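Local coordinates for protein halohydrin dehalogenase (Rhizobium radiobacter, PDB 4IY1) that probably converts vicinal halohydrins to epoxides with release of halide, and opens epoxides with nucleophiles such as cyanide, at residues M119-G125 against L163-P169; H72-L76 against V115-M119; S2-V6 against H26-C30. The protein carries 37 engineered substitutions. One frame throughout, in Å; residues are numbered along the deposited sequence.

In the fold
From the N terminus, contact 3 (2-6 with 26-30) closes first, pairing the first two strands of the chain, which helix 14-23 connects. Contact 2 (72-76 with 115-119) then brings the C-terminal part of helix 94-122 back against the start of strand 75-79, and contact 1 (119-125 with 163-169) joins the tail of that same helix to the loop between helix 143-163 and strand 170-175. The three follow one another in series, none nested or crossed. Contacts 1 and 2 share Met-119 and are also linked by an ion pair of Arg-122 with Asp-74. Contacts 2 and 3 meet inside the sheet, where strand 75-79 is the neighbour of strand 3-6.

Contact 1: residues M119-G125 against L163-P169; sequences MKRRKSG and LGEHNIP. Engineered in segment 119-125: Arg-121 (natural residue Lys). Engineered in segment 163-169: His-166 (natural residue Tyr).
Backbones come closest where Lys-123 faces His-166, their CA atoms 5.0 Å apart, as the end of helix 94-122 meets the loop after helix 143-163. Bends at chi2 (-88°) and chi4 fold Lys-123 back over its helix end, bringing NZ to His-166 ND1 at 2.9 Å as donor, in the ring plane at its edge. The same ammonium gives a 2.7 Å bond to Lys-120 O, which accepts Lys-123 N from the opposite face of its carbonyl plane. Over one face of the engineered His-166 lies Lys-120, CE 3.9 Å from the ring centroid in a CH-pi contact, while its NZ forms a salt bridge with Asp-90 of a neighbouring subunit. Both turns are Schellman motifs, with Lys-123 and Asn-167 at positive phi, and both lead into strands of the Rossmann-type sheet. Asn-167 ND2 donates almost straight (174°) to Lys-123 O at 3.1 Å, from above the carbonyl plane. With an alanine here, Lys-123 O would probably be left without this amide donor, and the turns held by one direct hydrogen bond fewer. Deeper in, Met-119 CB presses on Ile-168 CD1 at a tight 3.4 Å. Water 1 accepts from Gly-125 N and donates to Asn-167 O.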
ATOM      1  N   MET B 119       9.263  29.122   1.404  1.00 32.95           N
ATOM      2  CA  MET B 119       8.605  28.530   0.225  1.00 30.93           C
ATOM      3  C   MET B 119       7.138  28.917   0.213  1.00 30.52           C
ATOM      4  O   MET B 119       6.544  29.186  -0.853  1.00 28.36           O
ATOM      5  CB  MET B 119       8.736  27.017   0.234  1.00 26.80           C
ATOM      6  CG  MET B 119      10.166  26.525   0.013  1.00 33.52           C
ATOM      7  SD  MET B 119      10.206  24.731  -0.152  1.00 32.76           S
ATOM      8  CE  MET B 119      11.928  24.439  -0.626  1.00 27.91           C
ATOM      9  N   LYS B 120       6.532  28.894   1.394  1.00 35.04           N
ATOM     10  CA  LYS B 120       5.093  29.185   1.514  1.00 32.43           C
ATOM     11  C   LYS B 120       4.827  30.664   1.179  1.00 33.43           C
ATOM     12  O   LYS B 120       3.887  30.992   0.458  1.00 36.95           O
ATOM     13  CB  LYS B 120       4.598  28.848   2.919  1.00 30.55           C
ATOM     14  CG  LYS B 120       4.251  27.371   3.127  1.00 30.37           C
ATOM     15  CD  LYS B 120       4.179  27.011   4.596  1.00 30.20           C
ATOM     16  CE  LYS B 120       3.037  27.726   5.296  1.00 39.82           C
ATOM     17  NZ  LYS B 120       2.904  27.314   6.733  1.00 42.39           N
ATOM     18  N   ARG B 121       5.614  31.553   1.766  1.00 29.95           N
ATOM     19  CA  ARG B 121       5.563  32.968   1.380  1.00 35.85           C
ATOM     20  C   ARG B 121       5.661  33.158  -0.147  1.00 38.93           C
ATOM     21  O   ARG B 121       4.834  33.842  -0.742  1.00 36.40           O
ATOM     22  CB  ARG B 121       6.685  33.756   2.099  1.00 35.77           C
ATOM     23  CG  ARG B 121       6.472  33.898   3.605  1.00 32.44           C
ATOM     24  CD  ARG B 121       7.358  34.971   4.205  1.00 39.93           C
ATOM     25  NE  ARG B 121       8.742  34.545   4.323  1.00 37.20           N
ATOM     26  CZ  ARG B 121       9.246  33.939   5.394  1.00 37.68           C
ATOM     27  NH1 ARG B 121       8.495  33.739   6.466  1.00 37.10           N
ATOM     28  NH2 ARG B 121      10.503  33.524   5.389  1.00 37.88           N
ATOM     29  N   ARG B 122       6.629  32.498  -0.781  1.00 33.18           N
ATOM     30  CA  ARG B 122       6.763  32.575  -2.235  1.00 33.66           C
ATOM     31  C   ARG B 122       5.776  31.703  -3.018  1.00 37.80           C
ATOM     32  O   ARG B 122       5.697  31.799  -4.242  1.00 37.41           O
ATOM     33  CB  ARG B 122       8.203  32.273  -2.657  1.00 39.82           C
ATOM     34  CG  ARG B 122       9.236  33.225  -2.058  1.00 46.19           C
ATOM     35  CD  ARG B 122      10.614  32.574  -1.911  1.00 46.81           C
ATOM     36  NE  ARG B 122      11.220  32.312  -3.211  1.00 60.38           N
ATOM     37  CZ  ARG B 122      11.555  31.102  -3.670  1.00 69.14           C
ATOM     38  NH1 ARG B 122      11.408  30.013  -2.905  1.00 62.56           N
ATOM     39  NH2 ARG B 122      12.034  30.983  -4.907  1.00 51.79           N
ATOM     40  N   LYS B 123       4.964  30.912  -2.319  1.00 30.06           N
ATOM     41  CA  LYS B 123       4.131  29.932  -2.985  1.00 29.72           C
ATOM     42  C   LYS B 123       4.940  29.205  -4.085  1.00 29.11           C
ATOM     43  O   LYS B 123       4.480  29.067  -5.204  1.00 31.40           O
ATOM     44  CB  LYS B 123       2.879  30.574  -3.579  1.00 29.97           C
ATOM     45  CG  LYS B 123       2.013  31.305  -2.567  1.00 37.51           C
ATOM     46  CD  LYS B 123       1.014  30.338  -1.941  1.00 51.21           C
ATOM     47  CE  LYS B 123       0.315  30.930  -0.720  1.00 57.01           C
ATOM     48  NZ  LYS B 123       1.176  30.859   0.497  1.00 55.42           N
ATOM     49  N   SER B 124       6.173  28.812  -3.780  1.00 34.44           N
ATOM     50  CA  SER B 124       6.887  27.919  -4.676  1.00 32.68           C
ATOM     51  C   SER B 124       8.069  27.237  -3.990  1.00 34.99           C
ATOM     52  O   SER B 124       8.703  27.800  -3.106  1.00 37.58           O
ATOM     53  CB  SER B 124       7.318  28.652  -5.957  1.00 39.36           C
ATOM     54  OG  SER B 124       8.623  29.169  -5.831  1.00 44.79           O
ATOM     55  N   GLY B 125       8.364  26.020  -4.422  1.00 28.08           N
ATOM     56  CA  GLY B 125       9.430  25.231  -3.830  1.00 27.67           C
ATOM     57  C   GLY B 125       9.105  23.772  -4.118  1.00 28.22           C
ATOM     58  O   GLY B 125       7.991  23.452  -4.549  1.00 28.17           O
ATOM     59  N   LEU B 163       1.157  21.276   2.331  1.00 28.94           N
ATOM     60  CA  LEU B 163       1.866  22.304   1.531  1.00 25.72           C
ATOM     61  C   LEU B 163       1.337  22.474   0.116  1.00 25.67           C
ATOM     62  O   LEU B 163       1.759  23.385  -0.625  1.00 29.36           O
ATOM     63  CB  LEU B 163       3.372  22.071   1.497  1.00 24.60           C
ATOM     64  CG  LEU B 163       4.071  22.114   2.846  1.00 30.53           C
ATOM     65  CD1 LEU B 163       5.524  21.702   2.715  1.00 24.08           C
ATOM     66  CD2 LEU B 163       3.956  23.485   3.486  1.00 28.47           C
ATOM     67  N   GLY B 164       0.464  21.575  -0.293  1.00 25.49           N
ATOM     68  CA  GLY B 164      -0.157  21.695  -1.592  1.00 25.00           C
ATOM     69  C   GLY B 164      -0.855  23.033  -1.755  1.00 31.80           C
ATOM     70  O   GLY B 164      -0.769  23.659  -2.805  1.00 29.15           O
ATOM     71  N   GLU B 165      -1.503  23.487  -0.687  1.00 29.10           N
ATOM     72  CA  GLU B 165      -2.285  24.725  -0.683  1.00 30.81           C
ATOM     73  C   GLU B 165      -1.354  25.871  -1.044  1.00 34.94           C
ATOM     74  O   GLU B 165      -1.781  26.889  -1.583  1.00 36.24           O
ATOM     75  CB  GLU B 165      -2.814  24.953   0.738  1.00 36.82           C
ATOM     76  CG  GLU B 165      -3.874  26.009   0.894  1.00 52.99           C
ATOM     77  CD  GLU B 165      -4.122  26.328   2.359  1.00 58.18           C
ATOM     78  OE1 GLU B 165      -4.237  27.530   2.692  1.00 58.51           O
ATOM     79  OE2 GLU B 165      -4.166  25.375   3.170  1.00 55.12           O
ATOM     80  N   HIS B 166      -0.087  25.725  -0.693  1.00 25.19           N
ATOM     81  CA  HIS B 166       0.892  26.769  -0.942  1.00 30.65           C
ATOM     82  C   HIS B 166       1.708  26.482  -2.160  1.00 25.60           C
ATOM     83  O   HIS B 166       2.800  27.005  -2.337  1.00 34.74           O
ATOM     84  CB  HIS B 166       1.774  26.984   0.280  1.00 35.26           C
ATOM     85  CG  HIS B 166       0.987  27.180   1.559  1.00 46.61           C
ATOM     86  ND1 HIS B 166       0.458  28.375   1.912  1.00 45.00           N
ATOM     87  CD2 HIS B 166       0.554  26.258   2.523  1.00 37.36           C
ATOM     88  CE1 HIS B 166      -0.292  28.221   3.024  1.00 41.82           C
ATOM     89  NE2 HIS B 166      -0.210  26.934   3.414  1.00 40.76           N
ATOM     90  N   ASN B 167       1.179  25.626  -3.010  1.00 25.73           N
ATOM     91  CA  ASN B 167       1.853  25.271  -4.262  1.00 33.74           C
ATOM     92  C   ASN B 167       3.278  24.690  -4.120  1.00 29.73           C
ATOM     93  O   ASN B 167       4.153  24.967  -4.945  1.00 30.44           O
ATOM     94  CB  ASN B 167       1.866  26.467  -5.208  1.00 27.65           C
ATOM     95  CG  ASN B 167       2.352  26.102  -6.595  1.00 35.56           C
ATOM     96  OD1 ASN B 167       1.833  25.179  -7.225  1.00 37.51           O
ATOM     97  ND2 ASN B 167       3.357  26.822  -7.080  1.00 28.74           N
ATOM     98  N   ILE B 168       3.484  23.837  -3.123  1.00 26.91           N
ATOM     99  CA  ILE B 168       4.792  23.220  -2.895  1.00 22.57           C
ATOM    100  C   ILE B 168       4.638  21.702  -2.913  1.00 27.39           C
ATOM    101  O   ILE B 168       4.204  21.124  -1.909  1.00 25.44           O
ATOM    102  CB  ILE B 168       5.312  23.607  -1.509  1.00 22.63           C
ATOM    103  CG1 ILE B 168       5.613  25.104  -1.453  1.00 25.39           C
ATOM    104  CG2 ILE B 168       6.569  22.831  -1.126  1.00 19.31           C
ATOM    105  CD1 ILE B 168       5.689  25.619  -0.046  1.00 26.62           C
ATOM    106  N   PRO B 169       5.102  21.034  -3.998  1.00 29.42           N
ATOM    107  CA  PRO B 169       5.004  19.569  -4.074  1.00 24.81           C
ATOM    108  C   PRO B 169       6.007  18.910  -3.149  1.00 23.37           C
ATOM    109  O   PRO B 169       7.086  19.459  -2.931  1.00 22.67           O
ATOM    110  CB  PRO B 169       5.367  19.269  -5.539  1.00 26.03           C
ATOM    111  CG  PRO B 169       5.027  20.548  -6.269  1.00 23.39           C
ATOM    112  CD  PRO B 169       5.492  21.608  -5.299  1.00 28.62           C
TER
HETATM  113  O   HOH W   1       6.325  24.938  -6.604  1.00 30.16           O

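Contact 2: residues H72-L76 against V115-M119; sequences HVDIL and VASQM. Engineered in segment 72-76: His-72 (natural residue Gln), Ile-75 (natural residue Val).
Gln-118 OE1 accepts the backbone N-H of Val-73 at 3.1 Å, a bent bond (137° at the hydrogen) whose donor is tilted out of the carbonyl plane. The engineered, poorly ordered His-72 brings its ring to the same oxygen, CD2 lying 3.2 Å from Gln-118 OE1 with ring and amide planes 67° apart. Gln-118 reaches this point because its CG sits between the backbone N and the carbonyl carbon (chi1 58°) and the chain then extends; its NE2 makes a weak hydrogen bond to Thr-67 OG1 of helix 59-70. Next to the amide, Val-115 puts CG2 3.7 Å from Val-73 CB, the two side chains crossing at about a right angle, and turns its other methyl, CG1, to Leu-76 CD2 at 4.1 Å. The thioether methyl of Met-119 ends near the chain itself, with CE 3.8 Å from both Val-73 O and Asp-74 O. Helix 94-122 thus lies on the start of strand 75-79, a central strand of the Rossmann-type sheet, and Ile-127 of the neighbouring strand touches Leu-76, Val-115 and Met-119. In this mostly apolar, buried layer, the peptide N-H of Val-73 is taken up by the Gln-118 side-chain carbonyl, the one hydrogen bond between segments otherwise in van der Waals contact.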
ATOM      1  N   HIS B  72      17.625  32.068  -2.112  1.00 53.95           N
ATOM      2  CA  HIS B  72      16.324  31.573  -1.650  1.00 47.94           C
ATOM      3  C   HIS B  72      16.192  30.196  -2.158  1.00 49.64           C
ATOM      4  O   HIS B  72      16.351  29.963  -3.358  1.00 59.58           O
ATOM      5  CB  HIS B  72      15.170  32.394  -2.233  1.00 52.80           C
ATOM      6  CG  HIS B  72      14.512  33.322  -1.234  1.00 76.77           C
ATOM      7  ND1 HIS B  72      13.870  34.456  -1.604  1.00 77.05           N
ATOM      8  CD2 HIS B  72      14.463  33.283   0.167  1.00 75.50           C
ATOM      9  CE1 HIS B  72      13.405  35.086  -0.507  1.00 68.32           C
ATOM     10  NE2 HIS B  72      13.770  34.366   0.577  1.00 69.65           N
ATOM     11  N   VAL B  73      15.804  29.276  -1.288  1.00 41.64           N
ATOM     12  CA  VAL B  73      15.857  27.860  -1.626  1.00 40.95           C
ATOM     13  C   VAL B  73      14.595  27.438  -2.384  1.00 36.73           C
ATOM     14  O   VAL B  73      13.475  27.648  -1.922  1.00 40.96           O
ATOM     15  CB  VAL B  73      16.063  26.996  -0.366  1.00 40.49           C
ATOM     16  CG1 VAL B  73      16.072  25.521  -0.714  1.00 36.38           C
ATOM     17  CG2 VAL B  73      17.338  27.401   0.352  1.00 44.77           C
ATOM     18  N   ASP B  74      14.775  26.969  -3.609  1.00 36.97           N
ATOM     19  CA  ASP B  74      13.640  26.514  -4.402  1.00 30.99           C
ATOM     20  C   ASP B  74      13.504  25.011  -4.249  1.00 25.21           C
ATOM     21  O   ASP B  74      12.416  24.466  -4.370  1.00 31.07           O
ATOM     22  CB  ASP B  74      13.825  26.885  -5.872  1.00 31.66           C
ATOM     23  CG  ASP B  74      13.839  28.396  -6.099  1.00 38.28           C
ATOM     24  OD1 ASP B  74      14.932  28.957  -6.305  1.00 45.59           O
ATOM     25  OD2 ASP B  74      12.758  29.013  -6.135  1.00 36.20           O
ATOM     26  N   ILE B  75      14.625  24.333  -4.055  1.00 27.72           N
ATOM     27  CA  ILE B  75      14.615  22.881  -3.975  1.00 28.24           C
ATOM     28  C   ILE B  75      15.414  22.363  -2.803  1.00 31.81           C
ATOM     29  O   ILE B  75      16.597  22.700  -2.647  1.00 31.71           O
ATOM     30  CB  ILE B  75      15.128  22.238  -5.285  1.00 30.40           C
ATOM     31  CG1 ILE B  75      14.247  22.651  -6.469  1.00 31.59           C
ATOM     32  CG2 ILE B  75      15.107  20.730  -5.174  1.00 29.23           C
ATOM     33  CD1 ILE B  75      15.054  22.985  -7.712  1.00 37.77           C
ATOM     34  N   LEU B  76      14.773  21.532  -1.980  1.00 28.27           N
ATOM     35  CA  LEU B  76      15.475  20.813  -0.942  1.00 26.27           C
ATOM     36  C   LEU B  76      15.534  19.345  -1.329  1.00 26.33           C
ATOM     37  O   LEU B  76      14.501  18.707  -1.534  1.00 26.09           O
ATOM     38  CB  LEU B  76      14.710  20.940   0.382  1.00 27.18           C
ATOM     39  CG  LEU B  76      15.120  20.030   1.545  1.00 27.22           C
ATOM     40  CD1 LEU B  76      16.584  20.285   1.942  1.00 22.07           C
ATOM     41  CD2 LEU B  76      14.172  20.243   2.758  1.00 22.44           C
ATOM     42  N   VAL B 115      12.864  25.279   5.905  1.00 29.41           N
ATOM     43  CA  VAL B 115      12.766  25.910   4.611  1.00 26.63           C
ATOM     44  C   VAL B 115      11.331  26.328   4.319  1.00 31.61           C
ATOM     45  O   VAL B 115      11.063  27.144   3.427  1.00 27.50           O
ATOM     46  CB  VAL B 115      13.389  25.035   3.495  1.00 29.14           C
ATOM     47  CG1 VAL B 115      12.422  23.964   3.020  1.00 32.15           C
ATOM     48  CG2 VAL B 115      13.829  25.896   2.331  1.00 39.51           C
ATOM     49  N   ALA B 116      10.397  25.771   5.080  1.00 26.73           N
ATOM     50  CA  ALA B 116       9.016  25.731   4.634  1.00 23.99           C
ATOM     51  C   ALA B 116       8.378  27.140   4.587  1.00 26.09           C
ATOM     52  O   ALA B 116       7.543  27.446   3.727  1.00 21.84           O
ATOM     53  CB  ALA B 116       8.218  24.799   5.522  1.00 28.06           C
ATOM     54  N   SER B 117       8.786  28.023   5.489  1.00 24.79           N
ATOM     55  CA  SER B 117       8.015  29.245   5.612  1.00 27.03           C
ATOM     56  C   SER B 117       8.380  30.251   4.507  1.00 29.87           C
ATOM     57  O   SER B 117       7.487  30.871   3.929  1.00 28.04           O
ATOM     58  CB  SER B 117       8.095  29.830   7.030  1.00 31.44           C
ATOM     59  OG  SER B 117       9.369  30.352   7.280  1.00 43.73           O
ATOM     60  N   GLN B 118       9.640  30.243   4.052  1.00 33.22           N
ATOM     61  CA  GLN B 118       9.958  30.988   2.812  1.00 36.58           C
ATOM     62  C   GLN B 118       9.319  30.439   1.534  1.00 32.91           C
ATOM     63  O   GLN B 118       8.740  31.197   0.741  1.00 34.96           O
ATOM     64  CB  GLN B 118      11.456  31.255   2.632  1.00 36.18           C
ATOM     65  CG  GLN B 118      12.363  30.037   2.610  1.00 45.38           C
ATOM     66  CD  GLN B 118      13.604  30.255   1.745  1.00 54.99           C
ATOM     67  OE1 GLN B 118      13.525  30.273   0.509  1.00 54.82           O
ATOM     68  NE2 GLN B 118      14.761  30.373   2.390  1.00 63.80           N
ATOM     69  N   MET B 119       9.263  29.122   1.404  1.00 32.95           N
ATOM     70  CA  MET B 119       8.605  28.530   0.225  1.00 30.93           C
ATOM     71  C   MET B 119       7.138  28.917   0.213  1.00 30.52           C
ATOM     72  O   MET B 119       6.544  29.186  -0.853  1.00 28.36           O
ATOM     73  CB  MET B 119       8.736  27.017   0.234  1.00 26.80           C
ATOM     74  CG  MET B 119      10.166  26.525   0.013  1.00 33.52           C
ATOM     75  SD  MET B 119      10.206  24.731  -0.152  1.00 32.76           S
ATOM     76  CE  MET B 119      11.928  24.439  -0.626  1.00 27.91           C
TER

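Contact 3: residues S2-V6 against H26-C30; sequences STAIV and HTVAC
Ser-2 OG, trans to the backbone N (chi1 177°), and the His-26 ring, with CG opposite the carbonyl carbon (chi1 -58°), are turned to meet beside the start of the strand pair. Ser-2 OG meets His-26 ND1 at 2.8 Å, at the ring edge and in its plane, a hydrogen bond that either atom could donate. Beyond this pair the segments run as parallel strands, 3-6 and 27-30, joined through helix 14-23 in the first beta-alpha-beta unit of the Rossmann-type fold. Halohydrin dehalogenases share this fold with the short-chain dehydrogenases but work without a nicotinamide cofactor. The N-to-C directions of the two strands differ by 27°, and four backbone hydrogen bonds join the segments: Thr-27 N to Ser-2 O, Ala-4 N to Thr-27 O, Ala-29 N to Ala-4 O (2.8 Å) and Val-6 N to Ala-29 O. Ala-4, Thr-27 and Ala-29 each both donate and accept, as in a parallel ladder. Thr-3, Ile-5, Thr-27 and Ala-29 lie on one face, where helix 59-70 packs on Ile-5 and Ala-29. On the other, Val-6 CG2 touches Val-28 CG1 at 4.1 Å, and Leu-21 of helix 14-23 packs on both valines. Strand 75-79 flanks 3-6 on its other edge, taking up backbone groups of Thr-3 and Ile-5. Ala-29 O receives a second, weaker approach besides Val-6 N, from the CA-H of Ile-5, with CA 3.1 Å from that oxygen.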
ATOM      1  N   SER B   2      17.032  29.736  -9.905  1.00 44.72           N
ATOM      2  CA  SER B   2      16.580  28.593  -9.081  1.00 40.37           C
ATOM      3  C   SER B   2      17.740  27.992  -8.311  1.00 36.57           C
ATOM      4  O   SER B   2      18.817  27.782  -8.861  1.00 41.86           O
ATOM      5  CB  SER B   2      15.918  27.536  -9.961  1.00 39.22           C
ATOM      6  OG  SER B   2      15.547  26.402  -9.189  1.00 46.67           O
ATOM      7  N   THR B   3      17.525  27.783  -7.017  1.00 34.30           N
ATOM      8  CA  THR B   3      18.579  27.374  -6.085  1.00 35.20           C
ATOM      9  C   THR B   3      18.165  26.077  -5.391  1.00 30.47           C
ATOM     10  O   THR B   3      17.022  25.954  -4.937  1.00 31.89           O
ATOM     11  CB  THR B   3      18.779  28.437  -4.978  1.00 41.97           C
ATOM     12  OG1 THR B   3      19.112  29.707  -5.562  1.00 42.98           O
ATOM     13  CG2 THR B   3      19.895  28.024  -4.025  1.00 38.86           C
ATOM     14  N   ALA B   4      19.092  25.134  -5.269  1.00 28.02           N
ATOM     15  CA  ALA B   4      18.769  23.836  -4.679  1.00 30.53           C
ATOM     16  C   ALA B   4      19.833  23.519  -3.650  1.00 31.17           C
ATOM     17  O   ALA B   4      20.916  24.099  -3.697  1.00 37.23           O
ATOM     18  CB  ALA B   4      18.740  22.746  -5.754  1.00 28.21           C
ATOM     19  N   ILE B   5      19.467  22.708  -2.652  1.00 34.12           N
ATOM     20  CA  ILE B   5      20.405  22.129  -1.682  1.00 29.07           C
ATOM     21  C   ILE B   5      20.275  20.633  -1.695  1.00 30.63           C
ATOM     22  O   ILE B   5      19.171  20.097  -1.543  1.00 32.16           O
ATOM     23  CB  ILE B   5      20.054  22.514  -0.239  1.00 29.80           C
ATOM     24  CG1 ILE B   5      19.896  24.011  -0.105  1.00 36.59           C
ATOM     25  CG2 ILE B   5      21.082  21.966   0.742  1.00 33.91           C
ATOM     26  CD1 ILE B   5      19.200  24.389   1.180  1.00 41.35           C
ATOM     27  N   VAL B   6      21.414  19.962  -1.735  1.00 27.10           N
ATOM     28  CA  VAL B   6      21.471  18.515  -1.595  1.00 31.54           C
ATOM     29  C   VAL B   6      22.391  18.257  -0.408  1.00 29.16           C
ATOM     30  O   VAL B   6      23.426  18.909  -0.272  1.00 33.89           O
ATOM     31  CB  VAL B   6      22.077  17.858  -2.872  1.00 25.52           C
ATOM     32  CG1 VAL B   6      22.173  16.346  -2.732  1.00 31.24           C
ATOM     33  CG2 VAL B   6      21.297  18.240  -4.113  1.00 21.08           C
ATOM     34  N   HIS B  26      20.021  24.691 -12.341  1.00 32.66           N
ATOM     35  CA  HIS B  26      19.890  25.122 -10.947  1.00 32.61           C
ATOM     36  C   HIS B  26      21.261  25.467 -10.421  1.00 36.76           C
ATOM     37  O   HIS B  26      22.245  24.744 -10.677  1.00 32.10           O
ATOM     38  CB  HIS B  26      19.285  24.010 -10.070  1.00 29.70           C
ATOM     39  CG  HIS B  26      17.934  23.528 -10.532  1.00 30.34           C
ATOM     40  ND1 HIS B  26      16.816  24.255 -10.382  1.00 38.69           N
ATOM     41  CD2 HIS B  26      17.551  22.350 -11.173  1.00 37.66           C
ATOM     42  CE1 HIS B  26      15.773  23.604 -10.939  1.00 37.86           C
ATOM     43  NE2 HIS B  26      16.224  22.439 -11.422  1.00 35.71           N
ATOM     44  N   THR B  27      21.327  26.527  -9.614  1.00 37.00           N
ATOM     45  CA  THR B  27      22.466  26.718  -8.729  1.00 37.60           C
ATOM     46  C   THR B  27      22.352  25.807  -7.507  1.00 35.65           C
ATOM     47  O   THR B  27      21.473  26.007  -6.665  1.00 35.47           O
ATOM     48  CB  THR B  27      22.537  28.168  -8.243  1.00 35.37           C
ATOM     49  OG1 THR B  27      22.492  29.036  -9.372  1.00 49.01           O
ATOM     50  CG2 THR B  27      23.812  28.402  -7.490  1.00 33.10           C
ATOM     51  N   VAL B  28      23.298  24.882  -7.374  1.00 33.81           N
ATOM     52  CA  VAL B  28      23.234  23.815  -6.399  1.00 33.01           C
ATOM     53  C   VAL B  28      24.204  24.005  -5.248  1.00 41.77           C
ATOM     54  O   VAL B  28      25.412  23.803  -5.403  1.00 41.62           O
ATOM     55  CB  VAL B  28      23.508  22.447  -7.053  1.00 31.89           C
ATOM     56  CG1 VAL B  28      23.226  21.314  -6.067  1.00 33.22           C
ATOM     57  CG2 VAL B  28      22.647  22.296  -8.298  1.00 28.56           C
ATOM     58  N   ALA B  29      23.656  24.263  -4.061  1.00 38.57           N
ATOM     59  CA  ALA B  29      24.438  24.221  -2.831  1.00 35.51           C
ATOM     60  C   ALA B  29      24.470  22.816  -2.266  1.00 37.91           C
ATOM     61  O   ALA B  29      23.462  22.095  -2.305  1.00 37.69           O
ATOM     62  CB  ALA B  29      23.874  25.192  -1.819  1.00 35.20           C
ATOM     63  N   CYS B  30      25.638  22.415  -1.780  1.00 34.54           N
ATOM     64  CA  CYS B  30      25.868  21.044  -1.334  1.00 36.84           C
ATOM     65  C   CYS B  30      26.306  21.031   0.107  1.00 41.50           C
ATOM     66  O   CYS B  30      27.172  21.818   0.520  1.00 42.31           O
ATOM     67  CB  CYS B  30      26.961  20.381  -2.160  1.00 39.62           C
ATOM     68  SG  CYS B  30      26.610  20.306  -3.918  1.00 40.15           S
TER